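Beta-N-acetylhexosaminidase (Mycobacterium smegmatis, PDB 4YYF) probably hydrolyses terminal non-reducing N-acetylhexosamine residues from N-acetyl-beta-D-hexosaminides, as a family 3 glycosyl hydrolase. Local coordinates at residues V159-D163 with H204-H210; V182-G187 with V234-L239; A56-R60 with S86-I90; L79-T83 with R112-L116. The protein carries 1 engineered substitution. All coordinates share one frame; numbering follows the deposited sequence. Where two conformers were deposited one is given.

Contact 1: residues V159-D163 with H204-H210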
# COMPACT_ATOMS: atom_id res chain seq x y z
N VAL A 159 -7.33 -7.18 -5.11
CA VAL A 159 -8.34 -8.19 -4.79
C VAL A 159 -9.74 -7.64 -5.00
O VAL A 159 -10.74 -8.30 -4.70
CB VAL A 159 -8.16 -8.76 -3.36
CG1 VAL A 159 -6.80 -9.47 -3.22
CG2 VAL A 159 -8.29 -7.66 -2.33
N ASP A 160 -9.81 -6.42 -5.54
CA ASP A 160 -11.08 -5.87 -5.99
C ASP A 160 -11.80 -6.82 -6.93
O ASP A 160 -11.17 -7.51 -7.75
CB ASP A 160 -10.87 -4.53 -6.70
CG ASP A 160 -10.26 -3.48 -5.80
OD1 ASP A 160 -10.58 -3.45 -4.59
OD2 ASP A 160 -9.44 -2.67 -6.32
N VAL A 161 -13.12 -6.86 -6.80
CA VAL A 161 -13.97 -7.75 -7.57
C VAL A 161 -14.80 -6.88 -8.49
O VAL A 161 -15.47 -5.96 -8.02
CB VAL A 161 -14.91 -8.52 -6.62
CG1 VAL A 161 -15.85 -9.40 -7.38
CG2 VAL A 161 -14.08 -9.32 -5.60
N THR A 162 -14.77 -7.14 -9.80
CA THR A 162 -15.53 -6.30 -10.73
C THR A 162 -15.74 -6.95 -12.08
O THR A 162 -15.01 -7.85 -12.49
CB THR A 162 -14.82 -4.94 -10.98
OG1 THR A 162 -15.72 -4.04 -11.63
CG2 THR A 162 -13.62 -5.12 -11.87
N ASP A 163 -16.76 -6.45 -12.78
CA ASP A 163 -17.01 -6.84 -14.17
C ASP A 163 -16.94 -5.64 -15.11
O ASP A 163 -17.36 -5.71 -16.27
CB ASP A 163 -18.39 -7.49 -14.28
CG ASP A 163 -19.49 -6.63 -13.69
OD1 ASP A 163 -19.25 -5.43 -13.42
OD2 ASP A 163 -20.61 -7.15 -13.50
N HIS A 204 -8.09 -2.90 -3.05
CA HIS A 204 -8.11 -1.72 -2.18
C HIS A 204 -9.23 -1.87 -1.14
O HIS A 204 -10.41 -1.71 -1.46
CB HIS A 204 -8.36 -0.44 -3.01
CG HIS A 204 -7.39 -0.23 -4.14
ND1 HIS A 204 -7.53 -0.85 -5.38
CD2 HIS A 204 -6.28 0.55 -4.26
CE1 HIS A 204 -6.55 -0.49 -6.17
NE2 HIS A 204 -5.77 0.37 -5.52
N PHE A 205 -8.87 -2.17 0.11
CA PHE A 205 -9.84 -2.49 1.17
C PHE A 205 -10.73 -1.29 1.54
O PHE A 205 -10.25 -0.15 1.63
CB PHE A 205 -9.05 -2.95 2.41
CG PHE A 205 -9.89 -3.43 3.56
CD1 PHE A 205 -10.35 -2.55 4.53
CD2 PHE A 205 -10.17 -4.79 3.70
CE1 PHE A 205 -11.11 -3.01 5.61
CE2 PHE A 205 -10.92 -5.25 4.78
CZ PHE A 205 -11.39 -4.35 5.74
N PRO A 206 -12.04 -1.53 1.77
CA PRO A 206 -12.77 -2.80 1.72
C PRO A 206 -13.36 -3.14 0.35
O PRO A 206 -14.29 -3.96 0.27
CB PRO A 206 -13.91 -2.57 2.71
CG PRO A 206 -14.22 -1.09 2.53
CD PRO A 206 -12.85 -0.46 2.39
N GLY A 207 -12.87 -2.52 -0.71
CA GLY A 207 -13.29 -2.90 -2.05
C GLY A 207 -13.62 -1.75 -2.99
O GLY A 207 -14.60 -1.04 -2.79
N HIS A 208 -12.81 -1.59 -4.03
CA HIS A 208 -12.99 -0.50 -5.01
C HIS A 208 -13.71 -1.03 -6.26
O HIS A 208 -14.12 -0.25 -7.13
CB HIS A 208 -11.62 0.07 -5.42
CG HIS A 208 -11.65 1.47 -5.93
ND1 HIS A 208 -12.47 1.88 -6.98
CD2 HIS A 208 -10.97 2.58 -5.57
CE1 HIS A 208 -12.30 3.15 -7.21
NE2 HIS A 208 -11.38 3.62 -6.37
N GLY A 209 -13.86 -2.35 -6.34
CA GLY A 209 -14.37 -2.98 -7.55
C GLY A 209 -15.75 -2.53 -8.00
O GLY A 209 -16.02 -2.50 -9.20
N HIS A 210 -16.62 -2.19 -7.06
CA HIS A 210 -17.97 -1.77 -7.43
C HIS A 210 -18.23 -0.31 -7.05
O HIS A 210 -19.38 0.11 -6.92
CB HIS A 210 -19.03 -2.68 -6.79
CG HIS A 210 -18.89 -4.13 -7.16
ND1 HIS A 210 -18.25 -5.05 -6.36
CD2 HIS A 210 -19.32 -4.81 -8.26
CE1 HIS A 210 -18.29 -6.24 -6.94
NE2 HIS A 210 -18.93 -6.12 -8.09
O HOH W 1 -14.06 -4.98 -4.76
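Asp160 and His204 both set CG anti to the carbonyl carbon (chi1 -62° and -55°), which brings the carboxylate of the first up to the imidazole edge of the second. The two planes are nearly coplanar, and ND1 of His204 donates in its ring plane to the syn lone pair of Asp160 OD2 at 2.8 Å, fixing the rotation of both groups. The other oxygen works for the backbone: Asp160 OD1 accepts from His204 N and from His208 N, each at 3.0 Å, the two N-H groups arriving from opposite faces of the carboxylate. Three nearly straight bonds thus hold this buried carboxylate. Farther along, Thr162 OG1 donates to Gly209 O (2.9 Å). Gly209, with no side chain, brings its CA to 3.2 Å from Val161 O, a CH...O contact. The same oxygen sits over one face of the His210 ring, whose ND1 is bonded to Asp232. One water links Val161 N and Gly209 N. An acetate ion, probably from the crystallisation liquor, lies about 3 Å from the His204 side chain, consistent with a pocket here, and the sequence His204-Phe205-Pro206-Gly207-His208-Gly209 belongs to the signature of family 3 N-acetylglucosaminidases, at the C-terminal end of a barrel strand.

Contact 2: residues V182-G187 with V234-L239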
# COMPACT_ATOMS: atom_id res chain seq x y z
N VAL A 182 -11.24 -14.55 -7.51
CA VAL A 182 -10.26 -13.59 -7.02
C VAL A 182 -9.40 -14.23 -5.94
O VAL A 182 -8.17 -14.13 -5.97
CB VAL A 182 -10.91 -12.29 -6.50
CG1 VAL A 182 -9.89 -11.43 -5.75
CG2 VAL A 182 -11.53 -11.51 -7.65
N THR A 183 -10.04 -14.91 -5.00
CA THR A 183 -9.30 -15.54 -3.90
C THR A 183 -8.25 -16.51 -4.42
O THR A 183 -7.10 -16.48 -4.00
CB THR A 183 -10.25 -16.26 -2.94
OG1 THR A 183 -11.20 -15.31 -2.44
CG2 THR A 183 -9.47 -16.89 -1.79
N GLU A 184 -8.65 -17.38 -5.35
CA GLU A 184 -7.71 -18.34 -5.92
C GLU A 184 -6.56 -17.66 -6.65
O GLU A 184 -5.40 -17.94 -6.38
CB GLU A 184 -8.44 -19.29 -6.87
CG GLU A 184 -7.60 -20.49 -7.26
CD GLU A 184 -8.24 -21.33 -8.34
OE1 GLU A 184 -9.30 -20.92 -8.86
OE2 GLU A 184 -7.68 -22.40 -8.66
N TYR A 185 -6.88 -16.74 -7.56
CA TYR A 185 -5.84 -16.16 -8.42
C TYR A 185 -5.01 -15.09 -7.73
O TYR A 185 -3.77 -15.11 -7.81
CB TYR A 185 -6.45 -15.66 -9.74
CG TYR A 185 -6.68 -16.78 -10.71
CD1 TYR A 185 -7.80 -17.60 -10.60
CD2 TYR A 185 -5.78 -17.03 -11.74
CE1 TYR A 185 -8.01 -18.65 -11.50
CE2 TYR A 185 -5.97 -18.08 -12.63
CZ TYR A 185 -7.09 -18.87 -12.50
OH TYR A 185 -7.28 -19.90 -13.40
N ALA A 186 -5.65 -14.15 -7.04
CA ALA A 186 -4.86 -13.16 -6.29
C ALA A 186 -4.06 -13.86 -5.19
O ALA A 186 -2.93 -13.46 -4.87
CB ALA A 186 -5.76 -12.09 -5.69
N GLY A 187 -4.65 -14.89 -4.59
CA GLY A 187 -3.94 -15.65 -3.57
C GLY A 187 -2.66 -16.25 -4.12
O GLY A 187 -1.60 -16.23 -3.47
N VAL A 234 -14.90 -10.86 0.60
CA VAL A 234 -14.64 -12.31 0.67
C VAL A 234 -13.15 -12.71 0.53
O VAL A 234 -12.67 -13.52 1.33
CB VAL A 234 -15.57 -13.10 -0.29
CG1 VAL A 234 -15.16 -14.56 -0.36
CG2 VAL A 234 -17.02 -12.97 0.17
N PRO A 235 -12.42 -12.16 -0.46
CA PRO A 235 -11.01 -12.54 -0.60
C PRO A 235 -10.15 -12.26 0.64
O PRO A 235 -9.25 -13.05 0.95
CB PRO A 235 -10.53 -11.68 -1.78
CG PRO A 235 -11.77 -11.47 -2.60
CD PRO A 235 -12.87 -11.31 -1.59
N TYR A 236 -10.41 -11.16 1.34
CA TYR A 236 -9.63 -10.83 2.54
C TYR A 236 -9.75 -11.89 3.64
O TYR A 236 -8.82 -12.07 4.43
CB TYR A 236 -10.03 -9.46 3.10
CG TYR A 236 -9.73 -8.31 2.17
CD1 TYR A 236 -8.48 -7.70 2.17
CD2 TYR A 236 -10.69 -7.82 1.29
CE1 TYR A 236 -8.19 -6.64 1.32
CE2 TYR A 236 -10.41 -6.76 0.43
CZ TYR A 236 -9.16 -6.18 0.46
OH TYR A 236 -8.87 -5.12 -0.39
N ARG A 237 -10.88 -12.59 3.69
CA ARG A 237 -11.12 -13.57 4.75
C ARG A 237 -10.05 -14.64 4.82
O ARG A 237 -9.70 -15.10 5.90
CB ARG A 237 -12.47 -14.26 4.57
CG ARG A 237 -13.68 -13.37 4.66
CD ARG A 237 -14.89 -14.22 4.30
NE ARG A 237 -16.15 -13.48 4.21
CZ ARG A 237 -17.29 -14.02 3.80
NH1 ARG A 237 -18.40 -13.30 3.74
NH2 ARG A 237 -17.32 -15.30 3.44
N THR A 238 -9.53 -15.07 3.67
CA THR A 238 -8.46 -16.06 3.67
C THR A 238 -7.08 -15.45 3.41
O THR A 238 -6.08 -15.92 3.94
CB THR A 238 -8.71 -17.23 2.71
OG1 THR A 238 -8.85 -16.73 1.38
CG2 THR A 238 -9.98 -17.98 3.10
N LEU A 239 -7.01 -14.40 2.59
CA LEU A 239 -5.72 -13.91 2.12
C LEU A 239 -4.96 -13.09 3.17
O LEU A 239 -3.74 -13.04 3.14
CB LEU A 239 -5.88 -13.11 0.82
CG LEU A 239 -6.42 -13.93 -0.35
CD1 LEU A 239 -6.34 -13.15 -1.65
CD2 LEU A 239 -5.64 -15.24 -0.47
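Thr183 and Pro235 meet where the helices containing 182-187 and 234-239 come together, and their side chains lie aslant to one another. Thr183 presents its hydroxyl on this side: OG1 rests 3.3 Å from Pro235 CA and is also close to CB of the ring. That is packing, since the hydroxyl is hydrogen-bonded one turn back to Pro179 O. The methyl goes another way. With CG2 anti to the backbone N (chi1 of OG1 -58°), it points at Thr238 OG1, 3.2 Å distant, and the two threonine side chains stand at about a right angle. Next to Thr183, Val182 lays CG1 on the proline ring, 3.7 Å from Pro235 CG, so one ring is met by two consecutive residues. Leu239 fills the other end of the interface. Both its methyls lie against Gly187: CD2 comes to 3.6 Å from Gly187 CA, while CD1 also reaches Ala186 CB at 4.2 Å. Gly187 has no side chain, which lets the leucine sit directly on its backbone. The local axes approach to 9.2 Å and cross at -51°. No hydrogen bond joins the two segments; they are held by van der Waals contact, with Val159 and Leu202 lying beneath. This is helix-on-helix packing on the outside of an alpha/beta barrel, between helix 179-196 before strand 199-205 and helix 234-239 after it.

Contact 3: residues A56-R60 with S86-I90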
# COMPACT_ATOMS: atom_id res chain seq x y z
N ALA A 56 17.35 9.45 -8.28
CA ALA A 56 18.29 9.11 -7.22
C ALA A 56 18.53 10.30 -6.27
O ALA A 56 18.56 10.11 -5.06
CB ALA A 56 19.61 8.61 -7.79
N ALA A 57 18.70 11.51 -6.81
CA ALA A 57 19.03 12.67 -5.97
C ALA A 57 17.89 13.01 -5.01
O ALA A 57 18.10 13.40 -3.86
CB ALA A 57 19.42 13.90 -6.83
N ASP A 58 16.67 12.85 -5.50
CA ASP A 58 15.46 13.09 -4.70
C ASP A 58 15.36 12.03 -3.59
O ASP A 58 15.11 12.35 -2.41
CB ASP A 58 14.24 13.04 -5.64
CG ASP A 58 12.94 13.41 -4.96
OD1 ASP A 58 12.94 14.29 -4.06
OD2 ASP A 58 11.89 12.83 -5.33
N ALA A 59 15.59 10.76 -3.95
CA ALA A 59 15.56 9.68 -2.98
C ALA A 59 16.69 9.82 -1.97
O ALA A 59 16.50 9.59 -0.78
CB ALA A 59 15.64 8.32 -3.67
N ARG A 60 17.87 10.17 -2.46
CA ARG A 60 19.03 10.28 -1.56
C ARG A 60 18.80 11.36 -0.49
O ARG A 60 19.10 11.15 0.68
CB ARG A 60 20.30 10.59 -2.34
CG ARG A 60 21.55 10.63 -1.46
CD ARG A 60 22.83 10.85 -2.27
NE ARG A 60 23.08 9.74 -3.19
CZ ARG A 60 23.63 8.58 -2.83
NH1 ARG A 60 23.99 8.36 -1.57
NH2 ARG A 60 23.81 7.63 -3.75
N SER A 86 22.69 3.20 -7.54
CA SER A 86 22.36 4.29 -6.62
C SER A 86 21.32 3.87 -5.57
O SER A 86 21.47 4.21 -4.40
CB SER A 86 21.99 5.58 -7.37
OG SER A 86 20.76 5.43 -8.04
N LEU A 87 20.31 3.10 -5.95
CA LEU A 87 19.35 2.65 -4.93
C LEU A 87 20.04 1.80 -3.86
O LEU A 87 19.81 2.00 -2.67
CB LEU A 87 18.17 1.88 -5.54
CG LEU A 87 17.17 1.34 -4.49
CD1 LEU A 87 16.49 2.49 -3.70
CD2 LEU A 87 16.14 0.45 -5.14
N GLY A 88 20.90 0.88 -4.28
CA GLY A 88 21.63 0.05 -3.35
C GLY A 88 22.44 0.87 -2.37
O GLY A 88 22.46 0.58 -1.17
N ASP A 89 23.10 1.91 -2.87
CA ASP A 89 23.92 2.77 -2.05
C ASP A 89 23.10 3.52 -1.00
O ASP A 89 23.48 3.62 0.17
CB ASP A 89 24.68 3.75 -2.93
CG ASP A 89 25.66 4.60 -2.16
OD1 ASP A 89 26.70 4.06 -1.75
OD2 ASP A 89 25.40 5.80 -1.98
N ILE A 90 21.96 4.06 -1.43
CA ILE A 90 21.06 4.80 -0.53
C ILE A 90 20.46 3.87 0.53
O ILE A 90 20.41 4.21 1.72
CB ILE A 90 19.95 5.49 -1.35
CG1 ILE A 90 20.56 6.57 -2.24
CG2 ILE A 90 18.88 6.09 -0.44
CD1 ILE A 90 19.67 7.02 -3.39
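Two helices on the outer wall of the barrel, 56-66 and 86-93, meet here side by side, with Arg60 reaching across to Asp89 and Ile90. Their local axes are 10.2 Å apart and run almost parallel, only 8° off, as expected when each helix follows one of the adjacent parallel strands 49-52 and 70-73. At the start of both helices Ala56 CB touches Ser86 OG at 3.4 Å; that hydroxyl also makes a weak hydrogen bond to Met81 O. One turn on, Ile90 pushes its CD1 methyl between the helices, 3.7 Å from Ala56 O and 4.2 Å from Ala59 CB. Ala59 has the barrel strand behind it, through Ile71, so this part of the contact is buried.

The outer edge is handled by Arg60. Its chain leaves with CG anti to the backbone N and then bends at chi3 (-64°), which folds the guanidinium back over Ile90. CG1 of Ile90 lies 3.7 Å from Arg60 CZ, under the centre of one guanidinium face. At the edge, near the same plane, Asp89 OD2 takes both NH1 and NH2 of Arg60 at 3.0 Å each. The grip is end-on and to a single oxygen, with the guanidinium and carboxylate planes 47° apart and both bonds well short of straight. The isoleucine thus supports the flat group while the aspartate holds its NH1/NH2 edge. Ile90 set between alanines on the inside, with a salt bridge at the surface, joins these two parallel neighbouring helices of the TIM barrel.

Contact 4: residues L79-T83 with R112-L116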
# COMPACT_ATOMS: atom_id res chain seq x y z
N LEU A 79 14.06 5.46 -13.77
CA LEU A 79 14.38 4.09 -13.31
C LEU A 79 15.87 3.72 -13.34
O LEU A 79 16.25 2.64 -12.88
CB LEU A 79 13.60 3.06 -14.12
CG LEU A 79 12.07 3.14 -14.02
CD1 LEU A 79 11.41 2.01 -14.80
CD2 LEU A 79 11.66 3.10 -12.57
N SER A 80 16.72 4.59 -13.86
CA SER A 80 18.14 4.27 -13.91
C SER A 80 18.71 4.02 -12.52
O SER A 80 19.68 3.28 -12.37
CB SER A 80 18.94 5.36 -14.64
OG SER A 80 18.82 6.58 -13.95
N MSE A 81 18.10 4.60 -11.49
CA MSE A 81 18.57 4.38 -10.12
C MSE A 81 18.48 2.90 -9.69
O MSE A 81 19.16 2.48 -8.75
CB MSE A 81 17.80 5.25 -9.12
CG MSE A 81 16.29 4.96 -9.08
SE MSE A 81 15.35 6.11 -7.78
CE MSE A 81 16.18 5.42 -6.19
N LEU A 82 17.65 2.12 -10.37
CA LEU A 82 17.51 0.70 -10.03
C LEU A 82 18.61 -0.17 -10.62
O LEU A 82 18.81 -1.31 -10.18
CB LEU A 82 16.17 0.15 -10.50
CG LEU A 82 14.95 0.92 -10.03
CD1 LEU A 82 13.70 0.30 -10.64
CD2 LEU A 82 14.91 0.90 -8.51
N THR A 83 19.30 0.33 -11.64
CA THR A 83 20.32 -0.46 -12.31
C THR A 83 21.73 0.13 -12.22
O THR A 83 22.69 -0.52 -12.65
CB THR A 83 19.99 -0.72 -13.81
OG1 THR A 83 19.86 0.52 -14.50
CG2 THR A 83 18.70 -1.51 -13.95
N ARG A 112 4.86 -0.63 -13.70
CA ARG A 112 5.88 0.43 -13.76
C ARG A 112 7.29 -0.10 -14.04
O ARG A 112 8.15 0.64 -14.48
CB ARG A 112 5.86 1.26 -12.47
CG ARG A 112 4.48 1.84 -12.10
CD ARG A 112 3.77 2.48 -13.29
NE ARG A 112 2.52 3.14 -12.90
CZ ARG A 112 1.39 3.11 -13.61
NH1 ARG A 112 1.34 2.46 -14.76
NH2 ARG A 112 0.31 3.74 -13.17
N LEU A 113 7.52 -1.40 -13.80
CA LEU A 113 8.84 -1.98 -14.06
C LEU A 113 8.95 -2.77 -15.38
O LEU A 113 9.98 -3.40 -15.65
CB LEU A 113 9.27 -2.85 -12.88
CG LEU A 113 9.32 -2.14 -11.52
CD1 LEU A 113 9.74 -3.14 -10.43
CD2 LEU A 113 10.28 -0.95 -11.57
N ALA A 114 7.91 -2.73 -16.20
CA ALA A 114 7.85 -3.54 -17.43
C ALA A 114 9.05 -3.38 -18.36
O ALA A 114 9.44 -4.33 -19.04
CB ALA A 114 6.56 -3.29 -18.20
N SER A 115 9.63 -2.18 -18.41
CA SER A 115 10.75 -1.93 -19.31
C SER A 115 11.98 -2.74 -18.89
O SER A 115 12.86 -3.04 -19.71
CB SER A 115 11.09 -0.44 -19.35
OG SER A 115 11.43 0.02 -18.06
N LEU A 116 12.02 -3.11 -17.61
CA LEU A 116 13.15 -3.85 -17.05
C LEU A 116 12.85 -5.32 -16.80
O LEU A 116 13.73 -6.17 -16.88
CB LEU A 116 13.62 -3.20 -15.74
CG LEU A 116 14.26 -1.81 -15.85
CD1 LEU A 116 14.37 -1.18 -14.46
CD2 LEU A 116 15.63 -1.89 -16.49
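Leu79 and Leu82 face Leu113 and Leu116, and apolar contact does nearly all the work between these segments. The closest leucine pair is Leu82 CD1 with Leu113 CD2, 3.8 Å apart, the two side chains meeting at about a right angle. The same Leu82 methyl also touches Leu116 CD1 at 4.2 Å, so it sits in the notch between two leucines three residues apart. Leu79 adds two looser contacts: its CD2 lies near Leu113 CD2, while its CB approaches Leu116 CD1 at 4.3 Å. On the outer side, Thr83 and Leu116 reach toward each other tip to tip, methyl CG2 against methyl CD2 at 4.0 Å. Thr83 manages this because CG2 lies anti to the carbonyl carbon and OG1 sits between the backbone N and the carbonyl carbon (chi1 59°), leaving the methyl facing the leucine.

Contacts of methyl with polar atoms form a second group. Leu79 CD1 rests on Arg112 O at 3.6 Å and on Ser115 OG at 3.8 Å; these are packing contacts, and no hydrogen bond crosses between the segments.

Hydrogen bonds act within each side instead. Leu82 N bonds to Leu79 O (2.9 Å) and Leu116 N to Leu113 O (2.8 Å), each bond closing the turn that carries a leucine pair. Leu113 occupies the N-cap position of helix 114-117, and its own N is bonded to Glu105. Leu149, from another loop, touches both Thr83 and Leu116. The result is a leucine cluster joining two connections that follow neighbouring parallel strands, 70-73 and 100-107, of the TIM-barrel domain.

The contacts form two pairs within one TIM-barrel domain. Contacts 3 and 4 come first along the chain and interlock, their segments alternating; their centres are about 14 Å apart and they touch through Met81, Leu82 and Leu87. Contacts 1 and 2 follow, also alternating, with centres about 12 Å apart and with Val159 and Phe205 packing on Tyr236 and Val159 on Val182. Contacts 1 and 3 lie on opposite sides of the chain's centre, their own centres about 34 Å apart. The early pair joins elements round strands 49-52, 70-73 and 100-107; the later pair joins those round strands 153-154 and 199-205. All four adjoin strands of one curled sheet, in separate parts of a single domain, contact 1 lying at the probable pocket.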